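Local atomic coordinates of lipoprotein, putative (Bacillus anthracis, PDB entry 4NOH), a protein that is of unknown function but is a putative lipoprotein of an uncharacterised family that may bind lipid. Residues Y22-L36 and I130-K143. Residues are numbered along the deposited sequence; the frame is centred on the assembly and turned at random.
Sequences YKDKIESQNKFEAKL and ISEPVKTIGLASFK
A classic beta bulge marks one end of this antiparallel strand pair, where Glu27 and Ser28 both face Ser141. Glu27 N donates to Ser141 O at 2.8 Å, and Ser28 N reaches the same oxygen through a weak bond. Ser141 N returns a bond to Ser28 O at 2.9 Å. Beyond the bulge, paired backbone bonds link Asn30 with Leu139, Phe32 with Ile137 and Ala34 with Lys135. Water 2 joins Asn30 to Ser28 and Ser141. It donates to Asn30 OD1 at 2.8 Å and also hydrogen-bonds Ser28 OG and, more tentatively, Ser141 OG, whose side chain has two conformers.

At the bulge end, Ile26 CG1 sits over one face of the Phe142 ring, 3.9 Å from its centroid, in a CH-pi contact. Tyr22 CB meets the edge of that ring. Lys143 closes this end with two bonds: its N donates to Lys25 O, and its extended side chain brings NZ to Asp24 O at 2.6 Å. Both are inner strands of a mixed sheet, with strand 42-48 beside strand 26-39 and strand 5-10 beside strand 134-142. Helix 12-21 packs on the face bearing Gln29, Thr136 and Ala140.

At the far end, Leu36 N bonds Pro133 O at 3.1 Å. Lys35 is buried and fully extended past CG (chi2 171°). It passes Val134 CG2 and puts NZ on a lone pair of Ile130 O, 2.8 Å away. Tyr127 O is a second acceptor for that ammonium, and the Tyr127 ring adds a cation-pi contact.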
loop_
_atom_site.group_PDB
_atom_site.type_symbol
_atom_site.label_atom_id
_atom_site.label_comp_id
_atom_site.label_asym_id
_atom_site.label_seq_id
_atom_site.Cartn_x
_atom_site.Cartn_y
_atom_site.Cartn_z
ATOM N N TYR A 22 19.555 4.279 -4.830
ATOM C CA TYR A 22 19.908 2.874 -4.926
ATOM C C TYR A 22 19.628 2.241 -6.286
ATOM O O TYR A 22 19.578 1.012 -6.402
ATOM C CB TYR A 22 19.116 2.117 -3.823
ATOM C CG TYR A 22 19.491 2.584 -2.447
ATOM C CD1 TYR A 22 20.756 2.312 -1.932
ATOM C CD2 TYR A 22 18.596 3.277 -1.656
ATOM C CE1 TYR A 22 21.117 2.762 -0.662
ATOM C CE2 TYR A 22 18.948 3.729 -0.394
ATOM C CZ TYR A 22 20.202 3.464 0.089
ATOM O OH TYR A 22 20.554 3.906 1.374
ATOM N N LYS A 23 19.585 3.074 -7.321
ATOM C CA LYS A 23 19.181 2.607 -8.653
ATOM C C LYS A 23 19.999 1.442 -9.217
ATOM O O LYS A 23 19.422 0.534 -9.828
ATOM C CB LYS A 23 19.129 3.773 -9.648
ATOM C CG LYS A 23 20.479 4.372 -9.999
ATOM C CD LYS A 23 20.274 5.617 -10.840
ATOM C CE LYS A 23 21.556 6.344 -11.180
ATOM N NZ LYS A 23 21.199 7.637 -11.835
ATOM N N ASP A 24 21.315 1.453 -9.016
ATOM C CA ASP A 24 22.164 0.378 -9.540
ATOM C C ASP A 24 22.009 -0.932 -8.746
ATOM O O ASP A 24 22.397 -1.990 -9.228
ATOM C CB ASP A 24 23.631 0.816 -9.583
ATOM C CG ASP A 24 24.102 1.379 -8.272
ATOM O OD1 ASP A 24 23.528 2.382 -7.789
ATOM O OD2 ASP A 24 25.071 0.835 -7.723
ATOM N N LYS A 25 21.428 -0.843 -7.544
ATOM C CA LYS A 25 21.173 -2.010 -6.667
ATOM C C LYS A 25 19.780 -2.631 -6.846
ATOM O O LYS A 25 19.507 -3.745 -6.378
ATOM C CB LYS A 25 21.306 -1.595 -5.205
ATOM C CG LYS A 25 22.673 -1.030 -4.898
ATOM C CD LYS A 25 23.692 -2.131 -5.007
ATOM C CE LYS A 25 23.873 -2.831 -3.674
ATOM N NZ LYS A 25 24.653 -1.939 -2.766
ATOM N N ILE A 26 18.905 -1.886 -7.510
ATOM C CA ILE A 26 17.509 -2.264 -7.738
ATOM C C ILE A 26 17.280 -2.904 -9.097
ATOM O O ILE A 26 17.768 -2.407 -10.117
ATOM C CB ILE A 26 16.639 -0.990 -7.595
ATOM C CG1 ILE A 26 16.674 -0.554 -6.131
ATOM C CG2 ILE A 26 15.208 -1.233 -8.066
ATOM C CD1 ILE A 26 16.052 0.785 -5.819
ATOM N N GLU A 27 16.601 -4.038 -9.113
ATOM C CA GLU A 27 16.295 -4.679 -10.379
ATOM C C GLU A 27 14.942 -4.318 -10.905
ATOM O O GLU A 27 14.726 -4.390 -12.109
ATOM C CB GLU A 27 16.438 -6.191 -10.291
ATOM C CG GLU A 27 15.530 -6.898 -9.319
ATOM C CD GLU A 27 15.779 -8.400 -9.323
ATOM O OE1 GLU A 27 16.830 -8.825 -9.851
ATOM O OE2 GLU A 27 14.926 -9.141 -8.788
ATOM N N SER A 28 14.001 -3.993 -10.036
ATOM C CA SER A 28 12.711 -3.555 -10.505
ATOM C C SER A 28 12.044 -2.657 -9.507
ATOM O O SER A 28 12.357 -2.704 -8.335
ATOM C CB SER A 28 11.789 -4.715 -10.841
ATOM O OG SER A 28 11.377 -5.421 -9.706
ATOM N N GLN A 29 11.121 -1.845 -9.970
ATOM C CA GLN A 29 10.375 -1.013 -9.051
ATOM C C GLN A 29 9.021 -0.702 -9.608
ATOM O O GLN A 29 8.792 -0.739 -10.804
ATOM C CB GLN A 29 11.157 0.244 -8.699
ATOM C CG GLN A 29 11.377 1.162 -9.858
ATOM C CD GLN A 29 12.461 2.228 -9.623
ATOM O OE1 GLN A 29 12.234 3.420 -9.839
ATOM N NE2 GLN A 29 13.603 1.809 -9.191
ATOM N N ASN A 30 8.115 -0.411 -8.701
ATOM C CA ASN A 30 6.737 -0.102 -9.003
ATOM C C ASN A 30 6.325 1.071 -8.128
ATOM O O ASN A 30 6.672 1.129 -6.939
ATOM C CB ASN A 30 5.809 -1.308 -8.739
ATOM C CG ASN A 30 6.168 -2.532 -9.549
ATOM O OD1 ASN A 30 7.092 -3.268 -9.211
ATOM N ND2 ASN A 30 5.381 -2.802 -10.581
ATOM N N LYS A 31 5.611 2.015 -8.694
ATOM C CA LYS A 31 5.065 3.137 -7.925
ATOM C C LYS A 31 3.549 3.125 -8.041
ATOM O O LYS A 31 2.973 3.015 -9.143
ATOM C CB LYS A 31 5.624 4.468 -8.396
ATOM C CG LYS A 31 7.107 4.627 -8.096
ATOM C CD LYS A 31 7.656 5.944 -8.627
ATOM C CE LYS A 31 7.481 6.054 -10.134
ATOM N NZ LYS A 31 8.247 7.212 -10.676
ATOM N N PHE A 32 2.897 3.239 -6.902
ATOM C CA PHE A 32 1.435 3.234 -6.827
ATOM C C PHE A 32 1.011 4.494 -6.095
ATOM O O PHE A 32 1.574 4.828 -5.060
ATOM C CB PHE A 32 0.918 2.006 -6.053
ATOM C CG PHE A 32 1.459 0.679 -6.530
ATOM C CD1 PHE A 32 0.968 0.076 -7.680
ATOM C CD2 PHE A 32 2.454 0.036 -5.814
ATOM C CE1 PHE A 32 1.472 -1.129 -8.117
ATOM C CE2 PHE A 32 2.968 -1.175 -6.265
ATOM C CZ PHE A 32 2.471 -1.750 -7.413
ATOM N N GLU A 33 0.024 5.200 -6.612
ATOM C CA GLU A 33 -0.492 6.371 -5.948
ATOM C C GLU A 33 -1.677 6.007 -5.057
ATOM O O GLU A 33 -2.506 5.136 -5.376
ATOM C CB GLU A 33 -0.966 7.387 -6.981
ATOM C CG GLU A 33 -1.457 8.681 -6.391
ATOM C CD GLU A 33 -2.116 9.571 -7.422
ATOM O OE1 GLU A 33 -1.358 10.210 -8.183
ATOM O OE2 GLU A 33 -3.373 9.660 -7.453
ATOM N N ALA A 34 -1.762 6.673 -3.910
ATOM C CA ALA A 34 -2.896 6.512 -3.028
ATOM C C ALA A 34 -3.128 7.826 -2.299
ATOM O O ALA A 34 -2.325 8.766 -2.413
ATOM C CB ALA A 34 -2.652 5.379 -2.030
ATOM N N LYS A 35 -4.240 7.914 -1.588
ATOM C CA LYS A 35 -4.558 9.083 -0.776
ATOM C C LYS A 35 -4.678 8.639 0.679
ATOM O O LYS A 35 -5.292 7.606 0.973
ATOM C CB LYS A 35 -5.852 9.720 -1.264
ATOM C CG LYS A 35 -5.712 10.375 -2.622
ATOM C CD LYS A 35 -7.006 10.846 -3.262
ATOM C CE LYS A 35 -6.719 11.502 -4.609
ATOM N NZ LYS A 35 -7.956 11.985 -5.297
ATOM N N LEU A 36 -3.976 9.339 1.565
ATOM C CA LEU A 36 -3.948 8.995 2.990
ATOM C C LEU A 36 -4.881 9.919 3.739
ATOM O O LEU A 36 -4.719 11.140 3.713
ATOM C CB LEU A 36 -2.525 9.103 3.566
ATOM C CG LEU A 36 -2.315 8.740 5.036
ATOM C CD1 LEU A 36 -2.539 7.258 5.241
ATOM C CD2 LEU A 36 -0.907 9.158 5.432
ATOM N N ILE A 130 -11.926 12.474 -4.231
ATOM C CA ILE A 130 -11.398 12.490 -2.856
ATOM C C ILE A 130 -10.313 13.573 -2.746
ATOM O O ILE A 130 -9.374 13.610 -3.546
ATOM C CB ILE A 130 -10.895 11.088 -2.467
ATOM C CG1 ILE A 130 -12.078 10.128 -2.473
ATOM C CG2 ILE A 130 -10.260 11.094 -1.087
ATOM C CD1 ILE A 130 -11.703 8.713 -2.138
ATOM N N SER A 131 -10.455 14.481 -1.786
ATOM C CA SER A 131 -9.527 15.605 -1.688
ATOM C C SER A 131 -8.228 15.390 -0.904
ATOM O O SER A 131 -7.332 16.255 -0.996
ATOM C CB SER A 131 -10.270 16.816 -1.116
ATOM O OG SER A 131 -10.714 16.508 0.174
ATOM N N GLU A 132 -8.135 14.263 -0.175
ATOM C CA GLU A 132 -6.999 13.875 0.682
ATOM C C GLU A 132 -5.652 13.899 -0.019
ATOM O O GLU A 132 -5.573 13.661 -1.235
ATOM C CB GLU A 132 -7.207 12.461 1.264
ATOM C CG GLU A 132 -7.965 12.375 2.586
ATOM C CD GLU A 132 -9.422 12.782 2.519
ATOM O OE1 GLU A 132 -9.983 13.095 3.589
ATOM O OE2 GLU A 132 -10.015 12.796 1.421
ATOM N N PRO A 133 -4.579 14.113 0.771
ATOM C CA PRO A 133 -3.247 14.211 0.210
ATOM C C PRO A 133 -2.808 12.927 -0.473
ATOM O O PRO A 133 -3.034 11.826 0.044
ATOM C CB PRO A 133 -2.351 14.540 1.420
ATOM C CG PRO A 133 -3.148 14.202 2.632
ATOM C CD PRO A 133 -4.589 14.237 2.247
ATOM N N VAL A 134 -2.210 13.093 -1.639
ATOM C CA VAL A 134 -1.684 11.985 -2.404
ATOM C C VAL A 134 -0.312 11.568 -1.855
ATOM O O VAL A 134 0.543 12.384 -1.485
ATOM C CB VAL A 134 -1.605 12.318 -3.917
ATOM C CG1 VAL A 134 -0.854 11.248 -4.669
ATOM C CG2 VAL A 134 -2.992 12.475 -4.527
ATOM N N LYS A 135 -0.115 10.266 -1.792
ATOM C CA LYS A 135 1.109 9.683 -1.311
ATOM C C LYS A 135 1.482 8.603 -2.311
ATOM O O LYS A 135 0.643 8.123 -3.087
ATOM C CB LYS A 135 0.934 9.071 0.096
ATOM C CG LYS A 135 0.738 10.095 1.227
ATOM C CD LYS A 135 2.042 10.847 1.546
ATOM C CE LYS A 135 1.926 11.745 2.775
ATOM N NZ LYS A 135 3.155 12.563 2.999
ATOM N N THR A 136 2.740 8.227 -2.301
ATOM C CA THR A 136 3.251 7.179 -3.160
ATOM C C THR A 136 3.643 5.949 -2.349
ATOM O O THR A 136 4.255 6.068 -1.273
ATOM C CB THR A 136 4.473 7.690 -3.954
ATOM O OG1 THR A 136 4.033 8.726 -4.827
ATOM C CG2 THR A 136 5.124 6.553 -4.741
ATOM N N ILE A 137 3.243 4.783 -2.832
ATOM C CA ILE A 137 3.653 3.516 -2.301
ATOM C C ILE A 137 4.602 2.963 -3.321
ATOM O O ILE A 137 4.225 2.722 -4.463
ATOM C CB ILE A 137 2.473 2.529 -2.161
ATOM C CG1 ILE A 137 1.348 3.094 -1.280
ATOM C CG2 ILE A 137 2.946 1.173 -1.659
ATOM C CD1 ILE A 137 -0.001 2.561 -1.669
ATOM N N GLY A 138 5.842 2.767 -2.913
ATOM C CA GLY A 138 6.851 2.257 -3.800
ATOM C C GLY A 138 7.330 0.880 -3.410
ATOM O O GLY A 138 7.490 0.570 -2.238
ATOM N N LEU A 139 7.484 0.011 -4.385
ATOM C CA LEU A 139 8.049 -1.292 -4.200
ATOM C C LEU A 139 9.366 -1.314 -4.954
ATOM O O LEU A 139 9.395 -1.053 -6.133
ATOM C CB LEU A 139 7.128 -2.402 -4.729
ATOM C CG LEU A 139 7.794 -3.771 -4.783
ATOM C CD1 LEU A 139 8.169 -4.240 -3.381
ATOM C CD2 LEU A 139 6.946 -4.816 -5.515
ATOM N N ALA A 140 10.457 -1.603 -4.270
ATOM C CA ALA A 140 11.763 -1.778 -4.909
ATOM C C ALA A 140 12.239 -3.217 -4.679
ATOM O O ALA A 140 12.324 -3.676 -3.527
ATOM C CB ALA A 140 12.764 -0.816 -4.334
ATOM N N SER A 141 12.525 -3.931 -5.752
ATOM C CA SER A 141 13.019 -5.292 -5.673
ATOM C C SER A 141 14.522 -5.226 -5.909
ATOM O O SER A 141 14.967 -4.788 -6.958
ATOM C CB SER A 141 12.287 -6.172 -6.689
ATOM O OG SER A 141 10.864 -6.139 -6.471
ATOM N N PHE A 142 15.311 -5.622 -4.911
ATOM C CA PHE A 142 16.758 -5.514 -4.987
ATOM C C PHE A 142 17.410 -6.742 -5.592
ATOM O O PHE A 142 16.910 -7.860 -5.440
ATOM C CB PHE A 142 17.317 -5.218 -3.591
ATOM C CG PHE A 142 17.020 -3.820 -3.121
ATOM C CD1 PHE A 142 15.752 -3.473 -2.654
ATOM C CD2 PHE A 142 17.997 -2.829 -3.198
ATOM C CE1 PHE A 142 15.486 -2.172 -2.266
ATOM C CE2 PHE A 142 17.738 -1.533 -2.787
ATOM C CZ PHE A 142 16.476 -1.197 -2.347
ATOM N N LYS A 143 18.513 -6.521 -6.295
ATOM C CA LYS A 143 19.265 -7.609 -6.901
ATOM C C LYS A 143 19.729 -8.583 -5.839
ATOM O O LYS A 143 19.707 -9.803 -6.045
ATOM C CB LYS A 143 20.468 -7.078 -7.683
ATOM C CG LYS A 143 20.088 -6.186 -8.859
ATOM C CD LYS A 143 21.302 -5.533 -9.476
ATOM C CE LYS A 143 20.895 -4.496 -10.502
ATOM N NZ LYS A 143 22.100 -3.824 -11.076
HETATM O O HOH W 1 14.217 -8.679 -5.453
HETATM O O HOH W 2 9.412 -4.073 -7.929
#